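Local coordinates for protein carbonic anhydrase (Synechocystis sp., PDB 5SWC) that catalyses the reversible, zinc-dependent hydration of carbon dioxide to hydrogencarbonate and supplies carbon dioxide to RuBisCO inside the carboxysome, at residues N66-S71 with W201-E206; L127-L132 with L138-L143; L211-D214 with D219-A222. All blocks are in the same frame, centred on the assembly; numbering follows the deposited sequence. Where two conformers were deposited one is given.

Interaction 1. Residues N66-S71 with W201-E206; sequences NLITQS and WIYRIE. With FMT (formic acid), chain L.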
# COMPACT_ATOMS: atom_id res chain seq x y z
N ASN A 66 -33.91 5.49 -2.67
CA ASN A 66 -35.20 5.09 -2.17
C ASN A 66 -36.36 5.81 -2.83
O ASN A 66 -37.42 5.24 -3.05
CB ASN A 66 -35.24 5.24 -0.65
CG ASN A 66 -34.38 4.18 0.05
OD1 ASN A 66 -34.77 3.02 0.15
ND2 ASN A 66 -33.23 4.59 0.56
N LEU A 67 -36.14 7.06 -3.18
CA LEU A 67 -37.16 7.84 -3.89
C LEU A 67 -37.36 7.30 -5.29
O LEU A 67 -38.51 7.07 -5.70
CB LEU A 67 -36.74 9.30 -3.94
CG LEU A 67 -37.65 10.22 -4.80
CD1 LEU A 67 -39.00 10.40 -4.20
CD2 LEU A 67 -36.93 11.54 -5.03
N ILE A 68 -36.28 7.09 -6.03
CA ILE A 68 -36.45 6.72 -7.43
C ILE A 68 -37.02 5.33 -7.59
O ILE A 68 -37.64 5.04 -8.61
CB ILE A 68 -35.16 6.91 -8.27
CG1 ILE A 68 -34.09 5.94 -7.86
CG2 ILE A 68 -34.65 8.34 -8.13
CD1 ILE A 68 -32.84 6.09 -8.71
N THR A 69 -36.88 4.47 -6.58
CA THR A 69 -37.47 3.13 -6.62
C THR A 69 -38.69 2.96 -5.72
O THR A 69 -39.26 1.87 -5.64
CB THR A 69 -36.46 2.06 -6.20
OG1 THR A 69 -36.01 2.29 -4.85
CG2 THR A 69 -35.28 2.04 -7.18
N GLN A 70 -39.14 4.05 -5.10
CA GLN A 70 -40.27 4.00 -4.15
C GLN A 70 -40.14 2.82 -3.17
O GLN A 70 -41.08 2.06 -2.93
CB GLN A 70 -41.62 4.01 -4.89
CG GLN A 70 -41.85 5.31 -5.64
CD GLN A 70 -42.11 6.45 -4.71
OE1 GLN A 70 -43.19 6.53 -4.12
NE2 GLN A 70 -41.15 7.36 -4.57
N SER A 71 -38.93 2.72 -2.62
CA SER A 71 -38.61 1.66 -1.69
C SER A 71 -39.01 2.03 -0.29
O SER A 71 -39.10 3.21 0.05
CB SER A 71 -37.13 1.34 -1.70
OG SER A 71 -36.77 0.63 -2.85
N TRP A 201 -27.54 0.31 -13.98
CA TRP A 201 -28.62 1.27 -14.23
C TRP A 201 -28.08 2.65 -14.44
O TRP A 201 -27.20 3.09 -13.71
CB TRP A 201 -29.56 1.26 -13.03
CG TRP A 201 -30.52 0.12 -12.97
CD1 TRP A 201 -30.53 -1.02 -13.75
CD2 TRP A 201 -31.68 0.06 -12.14
NE1 TRP A 201 -31.63 -1.79 -13.44
CE2 TRP A 201 -32.34 -1.17 -12.47
CE3 TRP A 201 -32.21 0.89 -11.18
CZ2 TRP A 201 -33.53 -1.55 -11.85
CZ3 TRP A 201 -33.42 0.51 -10.56
CH2 TRP A 201 -34.05 -0.71 -10.91
N ILE A 202 -28.61 3.37 -15.40
CA ILE A 202 -28.32 4.79 -15.60
C ILE A 202 -29.59 5.57 -15.25
O ILE A 202 -30.64 5.40 -15.89
CB ILE A 202 -27.96 5.12 -17.04
CG1 ILE A 202 -26.78 4.32 -17.57
CG2 ILE A 202 -27.70 6.63 -17.19
CD1 ILE A 202 -26.62 4.40 -19.09
N TYR A 203 -29.49 6.44 -14.23
CA TYR A 203 -30.61 7.31 -13.85
C TYR A 203 -30.48 8.63 -14.59
O TYR A 203 -29.52 9.38 -14.42
CB TYR A 203 -30.61 7.50 -12.33
CG TYR A 203 -31.52 8.59 -11.82
CD1 TYR A 203 -32.84 8.70 -12.23
CD2 TYR A 203 -31.07 9.49 -10.87
CE1 TYR A 203 -33.67 9.70 -11.74
CE2 TYR A 203 -31.88 10.50 -10.39
CZ TYR A 203 -33.18 10.59 -10.82
OH TYR A 203 -34.01 11.57 -10.33
N ARG A 204 -31.45 8.91 -15.46
CA ARG A 204 -31.51 10.15 -16.25
C ARG A 204 -32.36 11.15 -15.49
O ARG A 204 -33.60 11.04 -15.43
CB ARG A 204 -32.06 9.86 -17.65
CG ARG A 204 -31.22 8.86 -18.33
CD ARG A 204 -31.65 8.59 -19.73
NE ARG A 204 -31.28 9.70 -20.59
CZ ARG A 204 -32.05 10.19 -21.56
NH1 ARG A 204 -33.24 9.63 -21.80
NH2 ARG A 204 -31.61 11.20 -22.33
N ILE A 205 -31.69 12.13 -14.90
CA ILE A 205 -32.32 13.03 -13.93
C ILE A 205 -33.43 13.87 -14.57
O ILE A 205 -34.56 13.89 -14.09
CB ILE A 205 -31.27 13.95 -13.31
CG1 ILE A 205 -30.24 13.16 -12.47
CG2 ILE A 205 -31.94 15.03 -12.44
CD1 ILE A 205 -29.06 13.97 -12.09
N GLU A 206 -33.14 14.60 -15.65
CA GLU A 206 -34.14 15.46 -16.29
C GLU A 206 -35.32 14.68 -16.86
O GLU A 206 -36.46 15.14 -16.83
CB GLU A 206 -33.48 16.29 -17.40
CG GLU A 206 -34.45 17.21 -18.12
CD GLU A 206 -33.81 18.11 -19.17
OE1 GLU A 206 -32.61 17.92 -19.50
OE2 GLU A 206 -34.53 18.95 -19.73
C FMT L . -32.72 -4.93 -14.98
O1 FMT L . -33.51 -4.07 -15.44
O2 FMT L . -31.57 -4.58 -14.63
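The ring of Tyr203 lies between the Ile68 methyl CG2 on one face and the backbone CA of Ile205 on the opposite one, both displaced toward the rim. Ile68 CG2 lies 4.1 Å from the ring centroid, 23° off its normal, a CH-pi contact with Tyr203 CZ nearest at 3.8 Å. The indole of Trp201 is met at its edges instead. Near the ring plane, Thr69 CG2 stands 4.2 Å from Trp201 CZ3 on the six-membered ring, while on the pyrrole side Trp201 NE1 donates to O2 of a bound formic acid at 3.0 Å, with an N-H...O angle of 157°. His199 and the backbone N of Gln224 also bond to this formic acid, probably a relic of crystallisation.

Tyr203 has CG anti to its own backbone N (chi1 168°), which carries the phenol out toward the short helix. That helix, 65-69, closes with a Schellman motif: Gln70 takes positive phi while Ser71 N bonds to Asn66 O and Gln70 N to Leu67 O, and Gln70 NE2 adds a second bond to Leu67 O at 2.9 Å. Thr69 turns its hydroxyl back to Pro65 O, leaving the methyl for the indole.

Strand 197-204 pairs with strand 111-117 of the central sheet, and Tyr203 also touches His117, a zinc ligand, and Phe42 of the second subunit. No hydrogen bond joins 66-71 to 201-206, and all four touching residues are buried. What passes between helix and strand is therefore dispersion and CH-pi contact, and the polar bonds of each segment are made within it or with other neighbours.

Interaction 2. Residues L127-L132 with L138-L143; sequences LKLNSL and LVYDWL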
# COMPACT_ATOMS: atom_id res chain seq x y z
N LEU A 127 -12.88 13.00 -17.51
CA LEU A 127 -12.59 13.48 -18.84
C LEU A 127 -11.64 14.68 -18.87
O LEU A 127 -11.20 15.11 -19.94
CB LEU A 127 -13.91 13.81 -19.54
CG LEU A 127 -14.87 12.64 -19.79
CD1 LEU A 127 -16.28 13.09 -20.20
CD2 LEU A 127 -14.32 11.71 -20.83
N LYS A 128 -11.35 15.24 -17.69
CA LYS A 128 -10.39 16.31 -17.55
C LYS A 128 -9.46 15.99 -16.39
O LYS A 128 -9.14 16.83 -15.54
CB LYS A 128 -11.09 17.67 -17.38
CG LYS A 128 -11.91 17.85 -16.16
CD LYS A 128 -12.26 19.31 -15.94
CE LYS A 128 -12.79 19.53 -14.53
NZ LYS A 128 -13.95 18.62 -14.22
N LEU A 129 -9.01 14.75 -16.39
CA LEU A 129 -8.37 14.15 -15.22
C LEU A 129 -7.12 14.91 -14.78
O LEU A 129 -6.93 15.17 -13.60
CB LEU A 129 -8.03 12.69 -15.51
CG LEU A 129 -7.41 11.91 -14.38
CD1 LEU A 129 -8.42 11.69 -13.27
CD2 LEU A 129 -6.89 10.61 -14.99
N ASN A 130 -6.29 15.32 -15.71
CA ASN A 130 -5.03 15.94 -15.31
C ASN A 130 -5.23 17.25 -14.59
O ASN A 130 -4.47 17.57 -13.67
CB ASN A 130 -4.11 16.10 -16.50
CG ASN A 130 -3.51 14.79 -16.93
OD1 ASN A 130 -3.40 13.84 -16.13
ND2 ASN A 130 -3.11 14.71 -18.21
N SER A 131 -6.27 17.98 -14.99
CA SER A 131 -6.59 19.26 -14.36
C SER A 131 -7.00 19.13 -12.88
O SER A 131 -6.96 20.12 -12.15
CB SER A 131 -7.73 19.94 -15.12
OG SER A 131 -8.98 19.30 -14.86
N LEU A 132 -7.41 17.94 -12.45
CA LEU A 132 -7.88 17.74 -11.08
C LEU A 132 -6.79 17.70 -10.06
O LEU A 132 -7.05 17.93 -8.88
CB LEU A 132 -8.60 16.40 -10.94
CG LEU A 132 -9.85 16.23 -11.73
CD1 LEU A 132 -10.37 14.81 -11.48
CD2 LEU A 132 -10.91 17.25 -11.38
N LEU A 138 -7.39 14.24 -4.08
CA LEU A 138 -7.98 12.98 -3.70
C LEU A 138 -8.93 12.42 -4.74
O LEU A 138 -9.03 11.20 -4.90
CB LEU A 138 -8.69 13.06 -2.33
CG LEU A 138 -7.81 13.36 -1.13
CD1 LEU A 138 -8.61 13.33 0.18
CD2 LEU A 138 -6.62 12.40 -1.03
N VAL A 139 -9.65 13.29 -5.44
CA VAL A 139 -10.53 12.84 -6.51
C VAL A 139 -9.68 12.28 -7.66
O VAL A 139 -10.00 11.22 -8.22
CB VAL A 139 -11.44 13.97 -7.01
CG1 VAL A 139 -12.29 13.49 -8.16
CG2 VAL A 139 -12.31 14.53 -5.85
N TYR A 140 -8.60 12.96 -7.99
CA TYR A 140 -7.69 12.47 -9.01
C TYR A 140 -7.27 11.04 -8.69
O TYR A 140 -7.32 10.16 -9.56
CB TYR A 140 -6.49 13.40 -9.11
CG TYR A 140 -5.39 12.95 -10.04
CD1 TYR A 140 -5.45 13.19 -11.40
CD2 TYR A 140 -4.31 12.29 -9.55
CE1 TYR A 140 -4.40 12.79 -12.24
CE2 TYR A 140 -3.28 11.89 -10.36
CZ TYR A 140 -3.34 12.12 -11.71
OH TYR A 140 -2.31 11.73 -12.55
N ASP A 141 -6.84 10.78 -7.46
CA ASP A 141 -6.35 9.45 -7.11
C ASP A 141 -7.51 8.44 -7.18
O ASP A 141 -7.32 7.29 -7.63
CB ASP A 141 -5.76 9.44 -5.70
CG ASP A 141 -4.46 10.22 -5.57
OD1 ASP A 141 -3.76 10.37 -6.59
OD2 ASP A 141 -4.15 10.66 -4.41
N TRP A 142 -8.67 8.82 -6.70
CA TRP A 142 -9.83 7.94 -6.64
C TRP A 142 -10.26 7.49 -8.03
O TRP A 142 -10.59 6.32 -8.26
CB TRP A 142 -10.95 8.66 -5.91
CG TRP A 142 -12.30 8.10 -6.03
CD1 TRP A 142 -13.41 8.75 -6.54
CD2 TRP A 142 -12.77 6.85 -5.56
NE1 TRP A 142 -14.50 7.96 -6.42
CE2 TRP A 142 -14.16 6.79 -5.83
CE3 TRP A 142 -12.18 5.75 -4.94
CZ2 TRP A 142 -14.92 5.69 -5.49
CZ3 TRP A 142 -12.94 4.63 -4.63
CH2 TRP A 142 -14.31 4.64 -4.90
N LEU A 143 -10.22 8.42 -8.98
CA LEU A 143 -10.63 8.10 -10.34
C LEU A 143 -9.72 7.12 -11.04
O LEU A 143 -10.13 6.52 -12.03
CB LEU A 143 -10.84 9.38 -11.13
CG LEU A 143 -12.01 10.25 -10.69
CD1 LEU A 143 -12.01 11.57 -11.49
CD2 LEU A 143 -13.33 9.55 -10.86
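Leu129 O accepts a hydrogen bond from Leu132 N at 3.0 Å and also lies at the edge of the Tyr140 ring, near the ring plane and 3.3 Å from Tyr140 CD1. The amide oxygen of Asn130 approaches the same ring edge more loosely, with OD1 4.2 Å from Tyr140 CE1. No hydrogen bond joins the two segments, and the remaining contacts are apolar.

Leu129 carries much of the rest. A chi1 of -178° swings its side chain away from its own N and across that of Tyr140 at about a right angle, placing Leu129 CG 3.8 Å from Tyr140 CD1, and its CD1 continues to Leu143 CB, 4.0 Å away, where the two leucines run past each other in opposite directions.

Two consecutive short helices fold back on each other here, within the carbonic anhydrase fold: a weakly bonded one at about 129-132 packs against helix 137-143 after a brief connection. The start of the first is tied by Ser131, whose OG donates to Lys128 O at 2.6 Å in the carbonyl plane.

Leu132 points into the fold-back. Its CD1 meets Leu143 CD1 at 3.6 Å, the two side chains crossing nearly perpendicularly, and it also reaches Val139 CG1 at 4.1 Å. Beside them Leu132 CB packs on Tyr140 CB. Beyond this apolar group, Leu143 and Trp142 lean on Ile85, and Trp142 NE1 bonds to Ala82 O. The second subunit contributes Glu101, whose OE1 accepts from Val139 N, and Ala98, which packs on the Val139 side chain.

Interaction 3. Residues L211-D214 with D219-A222; sequences LAYD and DFVA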
# COMPACT_ATOMS: atom_id res chain seq x y z
N LEU A 211 -32.29 3.59 -17.43
CA LEU A 211 -31.91 2.62 -18.49
C LEU A 211 -31.09 1.54 -17.80
O LEU A 211 -30.25 1.82 -16.94
CB LEU A 211 -31.04 3.29 -19.57
CG LEU A 211 -31.68 4.47 -20.31
CD1 LEU A 211 -30.67 4.94 -21.38
CD2 LEU A 211 -32.97 4.07 -20.93
N ALA A 212 -31.30 0.31 -18.19
CA ALA A 212 -30.64 -0.86 -17.61
C ALA A 212 -29.83 -1.61 -18.65
O ALA A 212 -30.28 -1.79 -19.79
CB ALA A 212 -31.72 -1.80 -17.06
N TYR A 213 -28.65 -2.08 -18.26
CA TYR A 213 -27.83 -2.84 -19.20
C TYR A 213 -28.29 -4.28 -19.31
O TYR A 213 -28.35 -5.00 -18.32
CB TYR A 213 -26.38 -2.81 -18.73
CG TYR A 213 -25.40 -3.33 -19.75
CD1 TYR A 213 -25.21 -2.68 -20.96
CD2 TYR A 213 -24.62 -4.44 -19.49
CE1 TYR A 213 -24.29 -3.13 -21.85
CE2 TYR A 213 -23.70 -4.90 -20.39
CZ TYR A 213 -23.53 -4.25 -21.56
OH TYR A 213 -22.59 -4.67 -22.50
N ASP A 214 -28.58 -4.69 -20.53
CA ASP A 214 -28.88 -6.07 -20.85
C ASP A 214 -27.58 -6.64 -21.40
O ASP A 214 -27.18 -6.35 -22.54
CB ASP A 214 -30.02 -6.11 -21.90
CG ASP A 214 -30.37 -7.50 -22.36
OD1 ASP A 214 -29.56 -8.44 -22.07
OD2 ASP A 214 -31.38 -7.69 -23.05
N ASP A 219 -26.45 -3.77 -24.64
CA ASP A 219 -26.94 -2.41 -24.74
C ASP A 219 -27.88 -2.11 -23.58
O ASP A 219 -28.35 -3.00 -22.88
CB ASP A 219 -27.68 -2.21 -26.07
CG ASP A 219 -27.63 -0.78 -26.57
OD1 ASP A 219 -27.19 0.13 -25.82
OD2 ASP A 219 -28.07 -0.56 -27.72
N PHE A 220 -28.21 -0.83 -23.43
CA PHE A 220 -29.09 -0.34 -22.39
C PHE A 220 -30.52 -0.26 -22.93
O PHE A 220 -30.77 0.19 -24.07
CB PHE A 220 -28.62 1.03 -21.89
CG PHE A 220 -27.39 0.98 -21.04
CD1 PHE A 220 -26.13 1.01 -21.63
CD2 PHE A 220 -27.46 0.88 -19.67
CE1 PHE A 220 -24.99 0.98 -20.86
CE2 PHE A 220 -26.29 0.83 -18.90
CZ PHE A 220 -25.07 0.87 -19.52
N VAL A 221 -31.44 -0.73 -22.12
CA VAL A 221 -32.88 -0.75 -22.43
C VAL A 221 -33.70 -0.36 -21.21
O VAL A 221 -33.20 -0.21 -20.12
CB VAL A 221 -33.31 -2.15 -22.95
CG1 VAL A 221 -32.61 -2.50 -24.23
CG2 VAL A 221 -33.06 -3.19 -21.88
N ALA A 222 -35.01 -0.23 -21.36
CA ALA A 222 -35.84 -0.01 -20.19
C ALA A 222 -35.71 -1.18 -19.21
O ALA A 222 -35.65 -2.32 -19.66
CB ALA A 222 -37.29 0.17 -20.64
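Two nearly straight backbone hydrogen bonds tie Ala212 to Val221: Ala212 N to Val221 O and Val221 N to Ala212 O, both 2.8 Å long. One hydrogen-bonded pair further along, Asp214 N donates to Asp219 O at 2.9 Å, and the return bond from Asp219 N to Asp214 O is weak. The ladder thus slackens toward the connection between the strands. That end has polar contacts of its own: Asp214 OD1 accepts from Val216 N in the connection, and Asp219 OD1 is met by Phe220 N from above its carboxylate plane.

Between these bonded pairs sits the non-hydrogen-bonded pair of Tyr213 and Phe220, whose CA atoms are only 4.2 Å apart. The closeness is accompanied by a CA-H...O contact from Phe220 CA to Ala212 O at 3.2 Å. On the side of the sheet that carries both rings, the edge of Tyr213 is turned toward the face of Phe220, the planes at 53° and the centroids 5.0 Å apart, an edge-to-face aromatic pair. Tyr213 CB adds a CH-pi contact over that ring. CG of Phe220 is anti to its carbonyl carbon (chi1 -73°), and the phenyl leans over the backbone of the partner strand, with Leu211 O near its plane at the edge. Leu211 CB packs on Phe220 CB at 4.0 Å.

Both rings also press on helix 162-181 through Leu175, and Tyr213 OH is bonded to Glu231. On the other side of the sheet, Val221 and Asp214 border Ile227. This is a beta hairpin, strands 209-214 and 219-221, which extends the central beta-sheet antiparallel beyond strand 197-204.

In the fold
Interactions 1 and 3 share the central sheet, since strands 197-204 and 209-214 are neighbours in it, joined by a probable hydrogen bond from Ile202 N to Leu211 O at 2.7 Å. Their centres are 14 Å apart, and Ile202 CD1 packs on Phe220 CE2 and Trp201 CD1 on Ala212 CB, both at 3.6 Å. The formic acid lies close to both Trp201 and Ala212. Interaction 2 stands apart, its centre 26 Å from that of interaction 1 and 28 Å from that of interaction 3. Interactions 1 and 2 both approach the metal site: the side chains of Tyr203 and Leu143 each come within about 9 Å of the zinc ion. Both touch the second subunit, which interaction 3 does not.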